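Local coordinates for tube-forming protein in Mycobacterial Envelpe, TiME (Mycolicibacterium smegmatis, PDB 7CU9) that probably forms a tube across the mycobacterial outer envelope that serves as a secretion channel for protein transport, at residues P61-F66 with G87-V92; D93-A98 with T155-N160. All coordinates share one frame; numbering follows the deposited sequence.

Interaction 1: residues P61-F66 with G87-V92; sequences PDLASF and GVFATV
Leu63 reaches over one face of the Phe89 ring. Its CB stands outside the rim, 4.1 Å from Phe89 CE2; CG, anti to the backbone N (chi1 -177°), carries the chain inward so that CD1 ends over the face, 3.9 Å from the ring centroid, a CH-pi contact 19° off the normal. The same methyl also brushes Val88 O. The backbones pair as the antiparallel hairpin of strands 63-72 and 77-89, part of the large sheet of this PknH-like extracellular domain, interrupted by a classic beta bulge: Ala64 and Ser65 both face Val88. Val88 O accepts from Ala64 N at 2.7 Å and from Ser65 N at 3.1 Å, while Val88 N returns a bond to Ser65 O at 2.9 Å. Just outside the two strand ends, Asp62 O accepts from Ala90 N at 2.8 Å and receives a CA-H...O contact from Phe89. On the sheet face of Ser65 and Val88, Ser65 OG packs 3.3 Å from Val88 CB, while the hydroxyl is hydrogen-bonded to Pro5 O. Ala94, Ala95 and Ala98 of helix 92-103 touch the Phe89 ring. At the exposed end, a water bound to Thr91 OG1 makes a weak bond to Asp62 OD2.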
loop_
_atom_site.group_PDB
_atom_site.type_symbol
_atom_site.label_atom_id
_atom_site.label_comp_id
_atom_site.label_asym_id
_atom_site.label_seq_id
_atom_site.Cartn_x
_atom_site.Cartn_y
_atom_site.Cartn_z
ATOM N N PRO B 61 33.344 -5.318 16.516
ATOM C CA PRO B 61 34.303 -4.359 17.053
ATOM C C PRO B 61 34.267 -3.014 16.317
ATOM O O PRO B 61 34.554 -2.022 16.947
ATOM C CB PRO B 61 35.644 -5.080 16.879
ATOM C CG PRO B 61 35.268 -6.535 16.992
ATOM C CD PRO B 61 33.956 -6.630 16.248
ATOM N N ASP B 62 33.899 -3.001 15.030
ATOM C CA ASP B 62 33.960 -1.782 14.184
ATOM C C ASP B 62 32.580 -1.147 14.000
ATOM O O ASP B 62 32.485 -0.209 13.198
ATOM C CB ASP B 62 34.654 -2.088 12.859
ATOM C CG ASP B 62 36.151 -2.260 13.056
ATOM O OD1 ASP B 62 36.749 -1.422 13.771
ATOM O OD2 ASP B 62 36.710 -3.240 12.518
ATOM N N LEU B 63 31.556 -1.582 14.734
ATOM C CA LEU B 63 30.256 -0.862 14.725
ATOM C C LEU B 63 30.421 0.449 15.503
ATOM O O LEU B 63 30.665 0.401 16.727
ATOM C CB LEU B 63 29.145 -1.727 15.318
ATOM C CG LEU B 63 27.755 -1.090 15.274
ATOM C CD1 LEU B 63 27.272 -0.923 13.839
ATOM C CD2 LEU B 63 26.765 -1.904 16.092
ATOM N N ALA B 64 30.317 1.583 14.812
ATOM C CA ALA B 64 30.493 2.929 15.411
ATOM C C ALA B 64 29.168 3.428 15.986
ATOM O O ALA B 64 29.160 3.964 17.100
ATOM C CB ALA B 64 31.053 3.876 14.388
ATOM N N SER B 65 28.069 3.254 15.258
ATOM C CA SER B 65 26.743 3.742 15.698
ATOM C C SER B 65 25.650 2.889 15.069
ATOM O O SER B 65 25.899 2.218 14.052
ATOM C CB SER B 65 26.559 5.195 15.380
ATOM O OG SER B 65 26.595 5.408 13.982
ATOM N N PHE B 66 24.487 2.916 15.698
ATOM C CA PHE B 66 23.345 2.071 15.293
ATOM C C PHE B 66 22.053 2.705 15.778
ATOM O O PHE B 66 21.987 3.187 16.908
ATOM C CB PHE B 66 23.502 0.657 15.845
ATOM C CG PHE B 66 22.387 -0.260 15.423
ATOM C CD1 PHE B 66 22.462 -0.968 14.235
ATOM C CD2 PHE B 66 21.233 -0.351 16.181
ATOM C CE1 PHE B 66 21.413 -1.779 13.836
ATOM C CE2 PHE B 66 20.186 -1.166 15.782
ATOM C CZ PHE B 66 20.282 -1.882 14.613
ATOM N N GLY B 87 23.334 0.859 10.539
ATOM C CA GLY B 87 24.620 0.692 11.230
ATOM C C GLY B 87 25.715 1.432 10.500
ATOM O O GLY B 87 25.874 1.223 9.284
ATOM N N VAL B 88 26.464 2.269 11.212
ATOM C CA VAL B 88 27.670 2.941 10.661
ATOM C C VAL B 88 28.886 2.228 11.237
ATOM O O VAL B 88 28.978 2.113 12.476
ATOM C CB VAL B 88 27.703 4.444 10.975
ATOM C CG1 VAL B 88 28.965 5.094 10.425
ATOM C CG2 VAL B 88 26.458 5.147 10.466
ATOM N N PHE B 89 29.770 1.762 10.368
ATOM C CA PHE B 89 31.003 1.042 10.752
ATOM C C PHE B 89 32.210 1.963 10.582
ATOM O O PHE B 89 32.157 2.911 9.799
ATOM C CB PHE B 89 31.128 -0.237 9.931
ATOM C CG PHE B 89 30.027 -1.222 10.228
ATOM C CD1 PHE B 89 28.790 -1.102 9.616
ATOM C CD2 PHE B 89 30.215 -2.241 11.152
ATOM C CE1 PHE B 89 27.773 -2.000 9.900
ATOM C CE2 PHE B 89 29.196 -3.137 11.438
ATOM C CZ PHE B 89 27.977 -3.016 10.809
ATOM N N ALA B 90 33.287 1.673 11.305
ATOM C CA ALA B 90 34.527 2.479 11.256
ATOM C C ALA B 90 35.160 2.401 9.862
ATOM O O ALA B 90 35.869 3.347 9.472
ATOM C CB ALA B 90 35.483 2.014 12.318
ATOM N N THR B 91 34.936 1.309 9.127
ATOM C CA THR B 91 35.570 1.073 7.807
ATOM C C THR B 91 34.547 0.528 6.815
ATOM O O THR B 91 33.569 -0.106 7.238
ATOM C CB THR B 91 36.746 0.095 7.908
ATOM O OG1 THR B 91 36.244 -1.197 8.244
ATOM C CG2 THR B 91 37.765 0.517 8.940
ATOM N N VAL B 92 34.801 0.761 5.534
ATOM C CA VAL B 92 33.962 0.200 4.436
ATOM C C VAL B 92 34.060 -1.331 4.472
ATOM O O VAL B 92 33.014 -1.982 4.270
ATOM C CB VAL B 92 34.330 0.795 3.063
ATOM C CG1 VAL B 92 34.069 2.292 3.027
ATOM C CG2 VAL B 92 35.764 0.491 2.653
HETATM O O HOH W 1 37.831 -2.988 9.364
#

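Interaction 2: residues D93-A98 with T155-N160; sequences DAADRA and TRKREN
Helix 92-103 comes up to the end of strand 150-158 with Ala95 CA 5.0 Å from Asn160 CA, the nearest CA pair of the two segments, at the two-residue, type II'-like turn Glu159-Asn160 (Glu159 phi 52°) of the hairpin 150-158/161-169. Ala95 CB points into this turn, its methyl 3.5 Å from Asn160 C and 3.6 Å from Glu159 O, so the small side chain rests directly on main-chain atoms. Lys157 supplies the other half of the contact with its aliphatic chain. CG is anti to the backbone N (chi1 -168°) and passes 3.8 Å from Ala95 O; the chain then bends at its second and third torsions and lays CE against the helix, 3.6 Å from Asp96 N and 3.8 Å from Asp96 CB. The bends also turn the ammonium group back to its own strand end, where NZ donates to Glu159 O at 2.9 Å, in the carbonyl plane and on a lone pair. Val92 and Tyr99 of the helix touch Lys157 as well. On the far side of the strand end, Arg158 NH1 bonds to Lys157 O from above the carbonyl plane, and its NH2 makes a salt bridge to Asp137. Asn160 OD1 accepts from Ser3 N and ND2 donates to Phe89 O; Glu159 OE2 is hydrogen-bonded to Arg1 N, and the Glu159 side chain lies close to a bound magnesium ion. Helix and strand end therefore meet through a methyl and methylene groups laid largely against main-chain atoms: Asp96 OD1 stays 5.1 Å from Lys157 NZ, too far for a salt bridge, and the opposite charges probably add only a diffuse attraction, while the lysine's directional bond is spent on fixing the turn that Ala95 packs against.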
loop_
_atom_site.group_PDB
_atom_site.type_symbol
_atom_site.label_atom_id
_atom_site.label_comp_id
_atom_site.label_asym_id
_atom_site.label_seq_id
_atom_site.Cartn_x
_atom_site.Cartn_y
_atom_site.Cartn_z
ATOM N N ASP B 93 35.237 -1.894 4.759
ATOM C CA ASP B 93 35.394 -3.373 4.830
ATOM C C ASP B 93 34.547 -3.958 5.972
ATOM O O ASP B 93 34.003 -5.057 5.793
ATOM C CB ASP B 93 36.863 -3.782 4.944
ATOM C CG ASP B 93 37.639 -3.631 3.644
ATOM O OD1 ASP B 93 37.006 -3.349 2.604
ATOM O OD2 ASP B 93 38.869 -3.801 3.687
ATOM N N ALA B 94 34.422 -3.275 7.114
ATOM C CA ALA B 94 33.605 -3.772 8.245
ATOM C C ALA B 94 32.125 -3.788 7.834
ATOM O O ALA B 94 31.412 -4.728 8.206
ATOM C CB ALA B 94 33.827 -2.940 9.481
ATOM N N ALA B 95 31.669 -2.775 7.097
ATOM C CA ALA B 95 30.290 -2.741 6.554
ATOM C C ALA B 95 30.109 -3.914 5.580
ATOM O O ALA B 95 29.043 -4.548 5.607
ATOM C CB ALA B 95 30.013 -1.419 5.886
ATOM N N ASP B 96 31.122 -4.213 4.765
ATOM C CA ASP B 96 31.055 -5.349 3.808
ATOM C C ASP B 96 30.933 -6.667 4.585
ATOM O O ASP B 96 30.132 -7.532 4.182
ATOM C CB ASP B 96 32.256 -5.377 2.864
ATOM C CG ASP B 96 32.047 -6.359 1.724
ATOM O OD1 ASP B 96 31.015 -6.240 1.032
ATOM O OD2 ASP B 96 32.886 -7.266 1.577
ATOM N N ARG B 97 31.680 -6.834 5.677
ATOM C CA ARG B 97 31.614 -8.080 6.477
ATOM C C ARG B 97 30.207 -8.208 7.071
ATOM O O ARG B 97 29.672 -9.324 7.074
ATOM C CB ARG B 97 32.709 -8.108 7.545
ATOM C CG ARG B 97 34.097 -8.354 6.975
ATOM C CD ARG B 97 35.108 -8.621 8.069
ATOM N NE ARG B 97 35.368 -7.476 8.932
ATOM C CZ ARG B 97 36.225 -6.489 8.674
ATOM N NH1 ARG B 97 36.914 -6.460 7.546
ATOM N NH2 ARG B 97 36.388 -5.520 9.558
ATOM N N ALA B 98 29.615 -7.110 7.544
ATOM C CA ALA B 98 28.249 -7.127 8.113
ATOM C C ALA B 98 27.248 -7.507 7.018
ATOM O O ALA B 98 26.367 -8.352 7.279
ATOM C CB ALA B 98 27.923 -5.801 8.746
ATOM N N THR B 155 18.352 -5.034 2.038
ATOM C CA THR B 155 19.619 -4.831 2.774
ATOM C C THR B 155 20.590 -4.161 1.813
ATOM O O THR B 155 20.800 -4.700 0.712
ATOM C CB THR B 155 20.174 -6.158 3.294
ATOM O OG1 THR B 155 19.216 -6.658 4.223
ATOM C CG2 THR B 155 21.534 -6.014 3.939
ATOM N N ARG B 156 21.152 -3.025 2.203
ATOM C CA ARG B 156 21.999 -2.242 1.280
ATOM C C ARG B 156 23.263 -1.816 1.998
ATOM O O ARG B 156 23.180 -1.268 3.103
ATOM C CB ARG B 156 21.210 -1.063 0.733
ATOM C CG ARG B 156 19.949 -1.531 0.031
ATOM C CD ARG B 156 19.239 -0.382 -0.596
ATOM N NE ARG B 156 17.995 -0.852 -1.166
ATOM C CZ ARG B 156 17.229 -0.108 -1.939
ATOM N NH1 ARG B 156 17.582 1.140 -2.200
ATOM N NH2 ARG B 156 16.107 -0.607 -2.424
ATOM N N LYS B 157 24.391 -2.095 1.359
ATOM C CA LYS B 157 25.734 -1.709 1.838
ATOM C C LYS B 157 26.138 -0.475 1.036
ATOM O O LYS B 157 26.144 -0.549 -0.202
ATOM C CB LYS B 157 26.659 -2.913 1.678
ATOM C CG LYS B 157 28.003 -2.796 2.370
ATOM C CD LYS B 157 28.915 -1.816 1.704
ATOM C CE LYS B 157 30.368 -2.202 1.828
ATOM N NZ LYS B 157 31.218 -1.188 1.171
ATOM N N ARG B 158 26.410 0.634 1.717
ATOM C CA ARG B 158 26.765 1.921 1.076
ATOM C C ARG B 158 27.972 2.473 1.830
ATOM O O ARG B 158 27.797 2.864 2.983
ATOM C CB ARG B 158 25.568 2.877 1.091
ATOM C CG ARG B 158 24.338 2.358 0.359
ATOM C CD ARG B 158 24.574 2.304 -1.138
ATOM N NE ARG B 158 23.373 1.946 -1.888
ATOM C CZ ARG B 158 23.031 0.714 -2.259
ATOM N NH1 ARG B 158 23.781 -0.333 -1.958
ATOM N NH2 ARG B 158 21.916 0.540 -2.948
ATOM N N GLU B 159 29.152 2.455 1.203
ATOM C CA GLU B 159 30.423 2.856 1.859
ATOM C C GLU B 159 30.548 2.063 3.167
ATOM O O GLU B 159 30.628 0.825 3.113
ATOM C CB GLU B 159 30.456 4.375 2.053
ATOM C CG GLU B 159 30.584 5.164 0.759
ATOM C CD GLU B 159 32.014 5.381 0.286
ATOM O OE1 GLU B 159 32.906 4.649 0.747
ATOM O OE2 GLU B 159 32.227 6.288 -0.552
ATOM N N ASN B 160 30.540 2.750 4.311
ATOM C CA ASN B 160 30.735 2.145 5.650
ATOM C C ASN B 160 29.396 1.953 6.370
ATOM O O ASN B 160 29.410 1.759 7.593
ATOM C CB ASN B 160 31.665 3.013 6.495
ATOM C CG ASN B 160 31.096 4.393 6.747
ATOM O OD1 ASN B 160 30.382 4.946 5.905
ATOM N ND2 ASN B 160 31.425 4.969 7.888
#

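How the interactions relate
Interactions 1 and 2 adjoin, their centres about 9 Å apart, and Phe89 connects them. Its backbone N probably donates to Asn160 O, which joins strand 77-89 to the turn residue just before strand 161-169, and Phe89 CZ packs 3.5 Å from Ala98 CB. Strand 77-89 leads directly into helix 92-103, passing from interaction 1 into interaction 2. Both are partly buried, but interaction 1 runs from buried Phe66, Gly87, Val88 and Phe89 out to exposed Ala64 and Ala90, while interaction 2 has buried Ala95 and Asn160 and no exposed residue among those that touch. Interaction 1 joins neighbouring strands mainly by backbone hydrogen bonds; interaction 2 sets the helix against a strand end by apolar packing over a smaller area.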